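Local coordinates for benzoylformate Decarboxylase (PDB 4K9Q), which binds thiamine diphosphate and a magnesium ion and probably decarboxylates benzoylformate to benzaldehyde and carbon dioxide, at residues Gln192-Ser197 and Leu266-Gly271; Asn199-Tyr204 and Asn225-Ala230; Phe220-Asn225 and Glu241-Phe246; Leu245-Leu250 and Asn332-Arg337; Lys259-His264 and Phe285-Ser290. All blocks are in the same frame, centred on the assembly; numbering follows the deposited sequence. Where two conformers were deposited one is given.

In the fold
All five contacts belong to, or border, the central domain, whose six-stranded parallel sheet has the order 246-249, 228-230, 201-204, 266-270, 291-296, 309-312. Interaction 2 pairs two inner strands and touches each of the others; its centre is about 8 Å from those of interactions 3 and 4 and about 9 Å from that of interaction 1. Interaction 1 packs a helix on strand 266-270, and Val268 N lies 2.8 Å from Leu201 O of interaction 2. Interactions 3 and 4 share Leu245 and Phe246. Interaction 5 lies at the end of the sheet where strands 266-270 and 291-296 begin, its Ile261 CD1 4.0 Å from Ile267 CG1 of interaction 1. None reaches the thiamine diphosphate or magnesium site.

Interaction 1: residues Gln192-Ser197 and Leu266-Gly271; sequences QRITAS and LIVVIG
The carbonyl oxygen of Ile194, near the end of its helix, accepts two bonds from Ser197, the first residue to leave helical geometry. Ser197 N lies 3.2 Å from Ile194 O, and the hydroxyl comes closer, with Ser197 OG 2.7 Å from the same oxygen. A chi1 of 72° folds OG back between the backbone nitrogen and the carbonyl carbon of Ser197, while its CB meets Leu266 CB at 3.7 Å. An alanine at Ser197 would keep that carbon contact, but Ile194 O would probably be left without its shorter bond and the helix end less firmly tied. Leu266 carries most of the opposing surface. With CG anti to its backbone nitrogen (chi1 -179°), Leu266 sends CD2 against the helix backbone, 3.6 Å from Ile194 CA and equally near Arg193 O. Its CD1 approaches the Arg193 guanidinium obliquely, 4.0 Å from NH2; that group is held beyond the contact by a salt bridge to Asp309 and a hydrogen bond to Thr291. Ile194 crosses Leu266 and Val268 at about right angles, its CG1 lying 3.9 Å from Leu266 CD2 and 4.1 Å from Val268 CG2. The short axes of helix and strand pass 9.5 Å apart at 135°, a helix covering one face of a parallel sheet, as in Rossmann-like alpha/beta domains.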
# COMPACT_ATOMS: atom_id res chain seq x y z
N GLN A 192 -33.71 26.38 0.90
CA GLN A 192 -34.30 27.08 2.03
C GLN A 192 -33.30 28.03 2.68
O GLN A 192 -33.63 29.18 3.01
CB GLN A 192 -34.84 26.09 3.06
CG GLN A 192 -36.07 25.32 2.61
CD GLN A 192 -36.44 24.19 3.56
OE1 GLN A 192 -35.77 23.96 4.57
NE2 GLN A 192 -37.51 23.47 3.23
N ARG A 193 -32.07 27.56 2.89
CA ARG A 193 -31.02 28.40 3.47
C ARG A 193 -30.77 29.61 2.59
O ARG A 193 -30.68 30.73 3.07
CB ARG A 193 -29.72 27.61 3.66
CG ARG A 193 -29.82 26.49 4.67
CD ARG A 193 -29.47 26.97 6.06
NE ARG A 193 -28.07 27.39 6.16
CZ ARG A 193 -27.05 26.55 6.32
NH1 ARG A 193 -27.27 25.24 6.38
NH2 ARG A 193 -25.81 27.01 6.39
N ILE A 194 -30.67 29.37 1.29
CA ILE A 194 -30.37 30.45 0.35
C ILE A 194 -31.50 31.49 0.33
O ILE A 194 -31.25 32.69 0.39
CB ILE A 194 -30.12 29.91 -1.07
CG1 ILE A 194 -28.84 29.08 -1.08
CG2 ILE A 194 -30.03 31.06 -2.06
CD1 ILE A 194 -28.64 28.29 -2.36
N THR A 195 -32.73 31.01 0.27
CA THR A 195 -33.90 31.88 0.22
C THR A 195 -33.99 32.76 1.47
O THR A 195 -34.36 33.93 1.40
CB THR A 195 -35.20 31.06 0.05
OG1 THR A 195 -35.19 30.43 -1.24
CG2 THR A 195 -36.42 31.95 0.16
N ALA A 196 -33.62 32.19 2.62
CA ALA A 196 -33.69 32.91 3.89
C ALA A 196 -32.54 33.89 4.12
O ALA A 196 -32.65 34.79 4.96
CB ALA A 196 -33.77 31.93 5.04
N SER A 197 -31.44 33.72 3.40
CA SER A 197 -30.27 34.56 3.60
C SER A 197 -30.50 36.00 3.13
O SER A 197 -31.27 36.24 2.20
CB SER A 197 -29.05 33.97 2.88
OG SER A 197 -29.17 34.11 1.47
N LEU A 266 -24.32 34.19 4.15
CA LEU A 266 -24.29 32.82 3.65
C LEU A 266 -23.28 32.71 2.52
O LEU A 266 -23.33 33.47 1.55
CB LEU A 266 -25.69 32.40 3.16
CG LEU A 266 -25.82 30.98 2.63
CD1 LEU A 266 -25.54 29.99 3.74
CD2 LEU A 266 -27.20 30.75 2.04
N ILE A 267 -22.35 31.76 2.64
CA ILE A 267 -21.36 31.53 1.59
C ILE A 267 -21.74 30.24 0.85
O ILE A 267 -21.83 29.18 1.45
CB ILE A 267 -19.93 31.38 2.16
CG1 ILE A 267 -19.60 32.54 3.11
CG2 ILE A 267 -18.90 31.29 1.03
CD1 ILE A 267 -19.81 33.90 2.51
N VAL A 268 -22.00 30.36 -0.45
CA VAL A 268 -22.46 29.22 -1.24
C VAL A 268 -21.37 28.80 -2.24
O VAL A 268 -21.12 29.50 -3.24
CB VAL A 268 -23.76 29.56 -1.99
CG1 VAL A 268 -24.27 28.33 -2.75
CG2 VAL A 268 -24.83 30.04 -1.00
N VAL A 269 -20.73 27.67 -1.98
CA VAL A 269 -19.64 27.19 -2.82
C VAL A 269 -20.12 26.07 -3.74
O VAL A 269 -20.55 25.02 -3.26
CB VAL A 269 -18.48 26.65 -1.96
CG1 VAL A 269 -17.29 26.27 -2.84
CG2 VAL A 269 -18.07 27.69 -0.90
N ILE A 270 -20.05 26.29 -5.05
CA ILE A 270 -20.50 25.29 -6.01
C ILE A 270 -19.36 24.79 -6.88
O ILE A 270 -18.76 25.56 -7.64
CB ILE A 270 -21.66 25.84 -6.89
CG1 ILE A 270 -22.82 26.29 -6.00
CG2 ILE A 270 -22.14 24.78 -7.87
CD1 ILE A 270 -23.97 26.87 -6.78
N GLY A 271 -19.04 23.50 -6.77
CA GLY A 271 -18.08 22.86 -7.67
C GLY A 271 -16.62 23.06 -7.32
O GLY A 271 -15.74 23.06 -8.20

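Interaction 2: residues Asn199-Tyr204 and Asn225-Ala230; sequences NPLLIY and NAPVWA
Strands 201-204 and 228-230 run parallel, their short axes 4.6 Å apart and inclined at 28°. Leu202 bonds on both sides of Val228: Leu202 N donates to Pro227 O at 3.0 Å, and Trp229 N donates to Leu202 O at 2.9 Å. Tyr204 N then reaches Trp229 O, also at 2.9 Å. Leu202, Tyr204 and Val228 share one face of the sheet. There a chi1 of -78°, CG beside the backbone nitrogen, turns the Tyr204 ring to Val228, whose CG1 sits 4.1 Å above the ring plane, offset toward its rim; Val228 CG2 is 4.0 Å from Leu202 CD1. Nearer the start of the strands, Leu201 CD1 meets the indole obliquely, 3.6 Å from Trp229 NE1. Ala226 CB presses on Pro200 O at 3.4 Å. Helix 214-224, part of the crossover joining the two strands, covers the Leu202 face with Phe220 and Ala221 and receives the Tyr204 hydroxyl at Gly217 O; strands 266-270 and 246-249 flank the pair.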
# COMPACT_ATOMS: atom_id res chain seq x y z
N ASN A 199 -27.81 38.27 2.39
CA ASN A 199 -26.77 38.73 1.48
C ASN A 199 -25.84 37.59 1.09
O ASN A 199 -24.67 37.58 1.49
CB ASN A 199 -25.97 39.85 2.15
CG ASN A 199 -25.21 40.70 1.16
OD1 ASN A 199 -25.41 40.60 -0.05
ND2 ASN A 199 -24.34 41.56 1.68
N PRO A 200 -26.35 36.62 0.33
CA PRO A 200 -25.55 35.44 -0.03
C PRO A 200 -24.39 35.80 -0.96
O PRO A 200 -24.47 36.78 -1.71
CB PRO A 200 -26.55 34.55 -0.76
CG PRO A 200 -27.57 35.49 -1.30
CD PRO A 200 -27.70 36.56 -0.26
N LEU A 201 -23.32 35.03 -0.89
CA LEU A 201 -22.18 35.20 -1.79
C LEU A 201 -21.86 33.86 -2.43
O LEU A 201 -21.87 32.83 -1.76
CB LEU A 201 -20.97 35.76 -1.02
CG LEU A 201 -19.62 35.88 -1.74
CD1 LEU A 201 -18.83 37.10 -1.26
CD2 LEU A 201 -18.81 34.60 -1.55
N LEU A 202 -21.61 33.87 -3.73
CA LEU A 202 -21.35 32.63 -4.46
C LEU A 202 -19.87 32.46 -4.75
O LEU A 202 -19.20 33.41 -5.16
CB LEU A 202 -22.15 32.62 -5.77
CG LEU A 202 -23.67 32.54 -5.67
CD1 LEU A 202 -24.29 32.78 -7.03
CD2 LEU A 202 -24.07 31.19 -5.14
N ILE A 203 -19.36 31.25 -4.54
CA ILE A 203 -18.00 30.90 -4.92
C ILE A 203 -18.09 29.71 -5.86
O ILE A 203 -18.61 28.66 -5.49
CB ILE A 203 -17.14 30.54 -3.70
CG1 ILE A 203 -17.06 31.72 -2.73
CG2 ILE A 203 -15.72 30.10 -4.15
CD1 ILE A 203 -16.30 31.41 -1.46
N TYR A 204 -17.62 29.89 -7.09
CA TYR A 204 -17.73 28.84 -8.11
C TYR A 204 -16.36 28.21 -8.39
O TYR A 204 -15.35 28.91 -8.50
CB TYR A 204 -18.26 29.41 -9.43
CG TYR A 204 -19.75 29.67 -9.49
CD1 TYR A 204 -20.57 29.49 -8.38
CD2 TYR A 204 -20.34 30.09 -10.68
CE1 TYR A 204 -21.95 29.73 -8.46
CE2 TYR A 204 -21.70 30.33 -10.77
CZ TYR A 204 -22.50 30.15 -9.66
OH TYR A 204 -23.85 30.39 -9.77
N ASN A 225 -28.88 37.54 -7.85
CA ASN A 225 -28.19 38.82 -7.93
C ASN A 225 -27.10 38.91 -6.87
O ASN A 225 -26.92 39.94 -6.23
CB ASN A 225 -29.18 39.98 -7.78
CG ASN A 225 -29.69 40.48 -9.11
OD1 ASN A 225 -28.93 40.69 -10.05
ND2 ASN A 225 -31.00 40.67 -9.21
N ALA A 226 -26.37 37.81 -6.70
CA ALA A 226 -25.30 37.75 -5.71
C ALA A 226 -23.93 37.90 -6.37
O ALA A 226 -23.76 37.52 -7.52
CB ALA A 226 -25.37 36.44 -4.94
N PRO A 227 -22.96 38.45 -5.63
CA PRO A 227 -21.59 38.50 -6.15
C PRO A 227 -21.04 37.09 -6.35
O PRO A 227 -21.31 36.20 -5.54
CB PRO A 227 -20.82 39.22 -5.04
CG PRO A 227 -21.60 38.96 -3.81
CD PRO A 227 -23.04 38.95 -4.25
N VAL A 228 -20.27 36.90 -7.42
CA VAL A 228 -19.66 35.62 -7.70
C VAL A 228 -18.14 35.76 -7.67
O VAL A 228 -17.58 36.67 -8.27
CB VAL A 228 -20.08 35.10 -9.09
CG1 VAL A 228 -19.32 33.84 -9.44
CG2 VAL A 228 -21.60 34.84 -9.11
N TRP A 229 -17.48 34.88 -6.93
CA TRP A 229 -16.02 34.81 -6.93
C TRP A 229 -15.60 33.46 -7.47
O TRP A 229 -16.29 32.47 -7.25
CB TRP A 229 -15.48 34.91 -5.52
CG TRP A 229 -15.62 36.26 -4.89
CD1 TRP A 229 -16.73 36.77 -4.28
CD2 TRP A 229 -14.60 37.26 -4.78
NE1 TRP A 229 -16.47 38.04 -3.81
CE2 TRP A 229 -15.16 38.35 -4.09
CE3 TRP A 229 -13.26 37.33 -5.19
CZ2 TRP A 229 -14.44 39.51 -3.82
CZ3 TRP A 229 -12.54 38.48 -4.91
CH2 TRP A 229 -13.13 39.55 -4.24
N ALA A 230 -14.46 33.40 -8.14
CA ALA A 230 -13.87 32.12 -8.49
C ALA A 230 -13.14 31.57 -7.27
O ALA A 230 -12.44 32.31 -6.56
CB ALA A 230 -12.92 32.26 -9.68

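Interaction 3: residues Phe220-Asn225 and Glu241-Phe246; sequences FAERLN and EDHPLF
His243 begins the contact, reaching the helix with the edge of its imidazole. Its NE2 donates to Glu222 OE2 at 2.7 Å and 175°, almost exactly in the ring plane and onto the anti lone pair of the carboxylate oxygen. The two planar groups are turned 38° from each other. At the other ring nitrogen, Leu245 N donates to His243 ND1 at 3.1 Å, so one nitrogen gives and the other receives, which fixes the rotation of the ring. Pro244 lays its CD over one ring face. A leucine in place of His243 would probably leave Glu222 without this mate and Leu245 N without its acceptor. The type I turn from His243 to Phe246, closed by Phe246 N to His243 O at 2.9 Å, brings Leu245 round to the helix. With CG beside the backbone nitrogen (chi1 -66°), Leu245 directs CD1 to 3.3 Å from Ala221 O and 4.0 Å from Ala221 CB. Leu245 CD2 meets the backbone past the helix end, 4.1 Å from Asn225 C. The turn thus rests on the last part of helix 214-224 just before strand 246-249 begins, where Leu245 joins Val228 of the neighbouring strand by a backbone bond.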
# COMPACT_ATOMS: atom_id res chain seq x y z
N PHE A 220 -28.17 30.83 -12.20
CA PHE A 220 -28.27 30.77 -10.74
C PHE A 220 -27.84 32.09 -10.11
O PHE A 220 -28.52 32.63 -9.25
CB PHE A 220 -27.40 29.61 -10.22
CG PHE A 220 -27.70 29.24 -8.79
CD1 PHE A 220 -28.89 28.62 -8.46
CD2 PHE A 220 -26.78 29.50 -7.79
CE1 PHE A 220 -29.18 28.26 -7.15
CE2 PHE A 220 -27.06 29.15 -6.47
CZ PHE A 220 -28.26 28.53 -6.15
N ALA A 221 -26.69 32.61 -10.54
CA ALA A 221 -26.16 33.85 -9.99
C ALA A 221 -27.09 35.03 -10.27
O ALA A 221 -27.28 35.90 -9.41
CB ALA A 221 -24.78 34.14 -10.59
N GLU A 222 -27.66 35.06 -11.46
CA GLU A 222 -28.55 36.15 -11.86
C GLU A 222 -29.88 36.07 -11.10
O GLU A 222 -30.50 37.09 -10.80
CB GLU A 222 -28.76 36.15 -13.37
CG GLU A 222 -27.52 36.61 -14.15
CD GLU A 222 -27.71 36.63 -15.66
OE1 GLU A 222 -28.72 36.09 -16.14
OE2 GLU A 222 -26.83 37.18 -16.36
N ARG A 223 -30.29 34.85 -10.78
CA ARG A 223 -31.49 34.63 -9.98
C ARG A 223 -31.33 35.24 -8.59
O ARG A 223 -32.27 35.80 -8.03
CB ARG A 223 -31.79 33.13 -9.88
CG ARG A 223 -33.11 32.79 -9.18
CD ARG A 223 -34.29 33.21 -10.03
NE ARG A 223 -34.34 32.49 -11.30
CZ ARG A 223 -35.01 31.35 -11.47
NH1 ARG A 223 -35.67 30.82 -10.45
NH2 ARG A 223 -35.02 30.74 -12.65
N LEU A 224 -30.13 35.12 -8.03
CA LEU A 224 -29.85 35.65 -6.69
C LEU A 224 -29.32 37.07 -6.69
O LEU A 224 -29.31 37.73 -5.65
CB LEU A 224 -28.85 34.76 -5.97
CG LEU A 224 -29.29 33.36 -5.59
CD1 LEU A 224 -28.11 32.58 -5.03
CD2 LEU A 224 -30.43 33.44 -4.58
N ASN A 225 -28.88 37.54 -7.85
CA ASN A 225 -28.19 38.82 -7.93
C ASN A 225 -27.10 38.91 -6.87
O ASN A 225 -26.92 39.94 -6.23
CB ASN A 225 -29.18 39.98 -7.78
CG ASN A 225 -29.69 40.48 -9.11
OD1 ASN A 225 -28.93 40.69 -10.05
ND2 ASN A 225 -31.00 40.67 -9.21
N GLU A 241 -15.93 36.26 -16.74
CA GLU A 241 -15.20 37.16 -15.86
C GLU A 241 -15.45 38.64 -16.13
O GLU A 241 -14.96 39.51 -15.40
CB GLU A 241 -13.71 36.80 -15.86
CG GLU A 241 -13.52 35.36 -15.37
CD GLU A 241 -12.08 34.92 -15.29
OE1 GLU A 241 -11.22 35.49 -15.99
OE2 GLU A 241 -11.81 33.97 -14.51
N ASP A 242 -16.22 38.93 -17.18
CA ASP A 242 -16.67 40.30 -17.41
C ASP A 242 -18.16 40.49 -17.05
O ASP A 242 -18.72 41.56 -17.26
CB ASP A 242 -16.39 40.73 -18.86
CG ASP A 242 -17.01 39.80 -19.88
OD1 ASP A 242 -17.57 38.75 -19.48
OD2 ASP A 242 -16.94 40.12 -21.09
N HIS A 243 -18.77 39.46 -16.48
CA HIS A 243 -20.16 39.56 -16.03
C HIS A 243 -20.24 40.54 -14.86
O HIS A 243 -19.36 40.54 -13.98
CB HIS A 243 -20.67 38.19 -15.61
CG HIS A 243 -22.15 38.12 -15.40
ND1 HIS A 243 -22.77 38.62 -14.27
CD2 HIS A 243 -23.14 37.60 -16.17
CE1 HIS A 243 -24.07 38.42 -14.36
NE2 HIS A 243 -24.32 37.80 -15.50
N PRO A 244 -21.27 41.40 -14.84
CA PRO A 244 -21.39 42.42 -13.78
C PRO A 244 -21.34 41.85 -12.36
O PRO A 244 -20.93 42.56 -11.44
CB PRO A 244 -22.76 43.05 -14.05
CG PRO A 244 -23.45 42.13 -15.02
CD PRO A 244 -22.35 41.52 -15.83
N LEU A 245 -21.74 40.60 -12.18
CA LEU A 245 -21.75 40.02 -10.85
C LEU A 245 -20.37 39.50 -10.43
O LEU A 245 -20.12 39.26 -9.25
CB LEU A 245 -22.80 38.91 -10.74
CG LEU A 245 -24.26 39.33 -10.85
CD1 LEU A 245 -25.17 38.11 -10.75
CD2 LEU A 245 -24.60 40.33 -9.76
N PHE A 246 -19.47 39.33 -11.40
CA PHE A 246 -18.19 38.68 -11.11
C PHE A 246 -17.22 39.61 -10.40
O PHE A 246 -16.94 40.70 -10.88
CB PHE A 246 -17.54 38.14 -12.37
CG PHE A 246 -16.28 37.37 -12.08
CD1 PHE A 246 -16.35 36.11 -11.49
CD2 PHE A 246 -15.04 37.89 -12.40
CE1 PHE A 246 -15.20 35.40 -11.22
CE2 PHE A 246 -13.89 37.17 -12.13
CZ PHE A 246 -13.97 35.93 -11.54

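Interaction 4: residues Leu245-Leu250 and Asn332-Arg337; sequences LFQGAL and NNTPQR
Arg337 lies alongside Phe246, pointing the same way, its NH1 in the ring plane 3.7 Å from Phe246 CE2. Being at the rim, not over a face, NH1 makes no cation-pi stack; the guanidinium plane is turned 63° from the ring. Phe246 starts strand 246-249, outermost on this side of the Rossmann-like parallel sheet, and loop 332-337 runs past it. The polar partners of the guanidinium lie outside the contact: NH1 bonds Glu241 O and NH2 Gln381 O. Gln247, bent at chi2 (-62°), turns its amide back so that NE2 uses both hydrogens: one goes to Pro335 O at 2.8 Å and 178°, the other to Leu245 O at 3.0 Å. Both acceptors lie in the amide plane and so fix its rotation, although NE2 stands well above the carbonyl plane of Leu245. The Thr334 and Leu245 side chains cross at about a right angle, Thr334 CG2 lying 4.0 Å from Leu245 CD2. A single water accepts from Arg337 N at 2.8 Å and sits 2.7 Å from Phe246 O.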
# COMPACT_ATOMS: atom_id res chain seq x y z
N LEU A 245 -21.74 40.60 -12.18
CA LEU A 245 -21.75 40.02 -10.85
C LEU A 245 -20.37 39.50 -10.43
O LEU A 245 -20.12 39.26 -9.25
CB LEU A 245 -22.80 38.91 -10.74
CG LEU A 245 -24.26 39.33 -10.85
CD1 LEU A 245 -25.17 38.11 -10.75
CD2 LEU A 245 -24.60 40.33 -9.76
N PHE A 246 -19.47 39.33 -11.40
CA PHE A 246 -18.19 38.68 -11.11
C PHE A 246 -17.22 39.61 -10.40
O PHE A 246 -16.94 40.70 -10.88
CB PHE A 246 -17.54 38.14 -12.37
CG PHE A 246 -16.28 37.37 -12.08
CD1 PHE A 246 -16.35 36.11 -11.49
CD2 PHE A 246 -15.04 37.89 -12.40
CE1 PHE A 246 -15.20 35.40 -11.22
CE2 PHE A 246 -13.89 37.17 -12.13
CZ PHE A 246 -13.97 35.93 -11.54
N GLN A 247 -16.70 39.16 -9.26
CA GLN A 247 -15.84 40.00 -8.43
C GLN A 247 -14.35 39.77 -8.66
O GLN A 247 -13.55 40.70 -8.56
CB GLN A 247 -16.19 39.81 -6.95
CG GLN A 247 -17.66 40.08 -6.65
CD GLN A 247 -18.06 41.51 -6.96
OE1 GLN A 247 -17.52 42.45 -6.39
NE2 GLN A 247 -19.00 41.67 -7.88
N GLY A 248 -13.98 38.53 -8.96
CA GLY A 248 -12.59 38.18 -9.22
C GLY A 248 -12.27 36.80 -8.65
O GLY A 248 -13.18 36.06 -8.30
N ALA A 249 -10.98 36.48 -8.56
CA ALA A 249 -10.52 35.20 -8.03
C ALA A 249 -10.13 35.39 -6.58
O ALA A 249 -9.44 36.35 -6.24
CB ALA A 249 -9.32 34.71 -8.83
N LEU A 250 -10.57 34.48 -5.71
CA LEU A 250 -10.22 34.60 -4.30
C LEU A 250 -8.75 34.28 -4.08
O LEU A 250 -8.17 33.44 -4.78
CB LEU A 250 -11.10 33.69 -3.43
CG LEU A 250 -12.57 34.11 -3.29
CD1 LEU A 250 -13.39 32.96 -2.72
CD2 LEU A 250 -12.68 35.36 -2.42
N ASN A 332 -29.19 44.30 -5.92
CA ASN A 332 -28.86 44.71 -4.56
C ASN A 332 -27.52 45.44 -4.46
O ASN A 332 -26.76 45.24 -3.50
CB ASN A 332 -28.88 43.51 -3.62
CG ASN A 332 -28.07 42.34 -4.15
OD1 ASN A 332 -27.38 42.46 -5.16
ND2 ASN A 332 -28.14 41.21 -3.45
N ASN A 333 -27.24 46.29 -5.44
CA ASN A 333 -26.00 47.07 -5.47
C ASN A 333 -24.73 46.22 -5.30
O ASN A 333 -23.77 46.66 -4.66
CB ASN A 333 -26.04 48.24 -4.48
CG ASN A 333 -25.57 47.86 -3.09
OD1 ASN A 333 -24.51 48.30 -2.64
ND2 ASN A 333 -26.36 47.05 -2.39
N THR A 334 -24.73 45.02 -5.87
CA THR A 334 -23.50 44.25 -6.00
C THR A 334 -22.51 45.04 -6.85
O THR A 334 -22.84 45.46 -7.96
CB THR A 334 -23.75 42.89 -6.67
OG1 THR A 334 -24.50 42.05 -5.77
CG2 THR A 334 -22.43 42.21 -7.00
N PRO A 335 -21.30 45.26 -6.33
CA PRO A 335 -20.36 46.12 -7.06
C PRO A 335 -19.85 45.51 -8.36
O PRO A 335 -19.85 44.30 -8.54
CB PRO A 335 -19.22 46.32 -6.06
CG PRO A 335 -19.30 45.18 -5.13
CD PRO A 335 -20.76 44.81 -5.03
N GLN A 336 -19.43 46.38 -9.28
CA GLN A 336 -18.83 45.97 -10.54
C GLN A 336 -17.31 46.03 -10.39
O GLN A 336 -16.78 47.02 -9.90
CB GLN A 336 -19.25 46.94 -11.65
CG GLN A 336 -20.22 46.37 -12.66
CD GLN A 336 -19.53 45.99 -13.95
OE1 GLN A 336 -18.29 45.95 -14.01
NE2 GLN A 336 -20.31 45.72 -14.99
N ARG A 337 -16.62 44.98 -10.82
CA ARG A 337 -15.16 44.97 -10.70
C ARG A 337 -14.55 46.10 -11.52
O ARG A 337 -15.10 46.51 -12.56
CB ARG A 337 -14.54 43.61 -11.07
CG ARG A 337 -14.42 43.32 -12.55
CD ARG A 337 -13.88 41.90 -12.83
NE ARG A 337 -12.43 41.75 -12.63
CZ ARG A 337 -11.70 40.78 -13.20
NH1 ARG A 337 -12.29 39.90 -13.98
NH2 ARG A 337 -10.39 40.69 -12.98
O HOH W 1 -18.03 42.83 -12.02

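Interaction 5: residues Lys259-His264 and Phe285-Ser290; sequences KQIQGH and FIPEGS
A chi1 of 62° places CG1 of Ile261 between its backbone nitrogen and carbonyl carbon, and the extended chi2 (171°) carries CD1 on to the ring of Pro287. The two side chains cross at about a right angle, with Ile261 CD1 3.8 Å from Pro287 CD and 4.2 Å from Ile286 CG2. Pro287 CG touches the backbone just after the helix, 3.7 Å from Gln262 CA. Pro287 also opens a type II turn, closed by Ser290 N donating to Pro287 O at 3.0 Å. The turn leads into strand 291-296 and the opposing segment into strand 266-270, so the contact joins two connections at one end of the sheet. His264 ND1 bonds Asn199 O, and His264 O meets Ser290 CB at 3.4 Å in the conformer given. No hydrogen bond spans the two segments, and Ile261 O is buried without a polar partner, 3.8 Å from Pro287 CG: cohesion rests on van der Waals contact, apolar at Ile261 and Pro287, carbon against carbonyl oxygen at Ser290.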
# COMPACT_ATOMS: atom_id res chain seq x y z
N LYS A 259 -11.17 37.67 4.57
CA LYS A 259 -11.35 39.12 4.49
C LYS A 259 -12.09 39.52 3.22
O LYS A 259 -12.88 40.47 3.22
CB LYS A 259 -10.01 39.84 4.59
CG LYS A 259 -9.44 39.83 6.01
CD LYS A 259 -8.08 40.51 6.08
CE LYS A 259 -7.47 40.37 7.48
NZ LYS A 259 -8.36 40.96 8.52
N GLN A 260 -11.85 38.79 2.14
CA GLN A 260 -12.48 39.11 0.86
C GLN A 260 -13.98 38.85 0.84
O GLN A 260 -14.71 39.49 0.07
CB GLN A 260 -11.81 38.37 -0.29
CG GLN A 260 -10.38 38.79 -0.53
CD GLN A 260 -9.77 38.06 -1.71
OE1 GLN A 260 -9.49 36.86 -1.64
NE2 GLN A 260 -9.58 38.77 -2.82
N ILE A 261 -14.45 37.93 1.67
CA ILE A 261 -15.86 37.54 1.62
C ILE A 261 -16.67 38.09 2.80
O ILE A 261 -17.83 37.74 2.99
CB ILE A 261 -16.03 36.00 1.47
CG1 ILE A 261 -15.44 35.26 2.68
CG2 ILE A 261 -15.39 35.52 0.16
CD1 ILE A 261 -15.77 33.75 2.73
N GLN A 262 -16.05 38.96 3.59
CA GLN A 262 -16.75 39.59 4.71
C GLN A 262 -18.00 40.36 4.26
O GLN A 262 -18.05 40.88 3.14
CB GLN A 262 -15.81 40.53 5.47
CG GLN A 262 -14.79 39.82 6.33
CD GLN A 262 -13.87 40.78 7.07
OE1 GLN A 262 -13.84 41.97 6.78
NE2 GLN A 262 -13.13 40.26 8.04
N GLY A 263 -19.01 40.42 5.12
CA GLY A 263 -20.21 41.18 4.83
C GLY A 263 -21.34 40.37 4.24
O GLY A 263 -22.37 40.92 3.83
N HIS A 264 -21.16 39.05 4.20
CA HIS A 264 -22.17 38.16 3.63
C HIS A 264 -22.51 37.05 4.61
O HIS A 264 -21.62 36.41 5.17
CB HIS A 264 -21.65 37.59 2.31
CG HIS A 264 -21.38 38.64 1.28
ND1 HIS A 264 -22.34 39.11 0.41
CD2 HIS A 264 -20.25 39.35 1.01
CE1 HIS A 264 -21.81 40.05 -0.36
NE2 HIS A 264 -20.55 40.21 -0.02
N PHE A 285 -11.97 30.49 8.78
CA PHE A 285 -12.33 29.99 7.44
C PHE A 285 -13.38 30.88 6.76
O PHE A 285 -13.28 31.15 5.57
CB PHE A 285 -12.82 28.54 7.50
CG PHE A 285 -11.83 27.60 8.13
CD1 PHE A 285 -10.58 27.42 7.59
CD2 PHE A 285 -12.17 26.88 9.27
CE1 PHE A 285 -9.67 26.56 8.18
CE2 PHE A 285 -11.27 26.02 9.85
CZ PHE A 285 -10.02 25.85 9.30
N ILE A 286 -14.40 31.30 7.50
CA ILE A 286 -15.41 32.20 6.97
C ILE A 286 -15.71 33.25 8.03
O ILE A 286 -15.43 33.03 9.21
CB ILE A 286 -16.70 31.45 6.57
CG1 ILE A 286 -17.28 30.67 7.75
CG2 ILE A 286 -16.44 30.51 5.38
CD1 ILE A 286 -18.60 30.00 7.44
N PRO A 287 -16.28 34.39 7.62
CA PRO A 287 -16.51 35.49 8.57
C PRO A 287 -17.37 35.07 9.75
O PRO A 287 -18.31 34.29 9.59
CB PRO A 287 -17.25 36.53 7.72
CG PRO A 287 -16.85 36.24 6.32
CD PRO A 287 -16.72 34.74 6.26
N GLU A 288 -17.02 35.57 10.93
CA GLU A 288 -17.82 35.32 12.12
C GLU A 288 -19.29 35.61 11.80
O GLU A 288 -19.61 36.63 11.19
CB GLU A 288 -17.35 36.21 13.27
CG GLU A 288 -17.58 35.63 14.66
CD GLU A 288 -16.39 34.83 15.17
OE1 GLU A 288 -15.38 35.46 15.54
OE2 GLU A 288 -16.46 33.59 15.20
N GLY A 289 -20.18 34.71 12.20
CA GLY A 289 -21.60 34.92 11.99
C GLY A 289 -22.13 34.31 10.71
O GLY A 289 -23.33 34.05 10.60
N SER A 290 -21.25 34.07 9.74
CA SER A 290 -21.67 33.45 8.49
C SER A 290 -21.70 31.93 8.60
O SER A 290 -21.20 31.34 9.57
CB SER A 290 -20.77 33.88 7.33
OG SER A 290 -19.44 33.43 7.52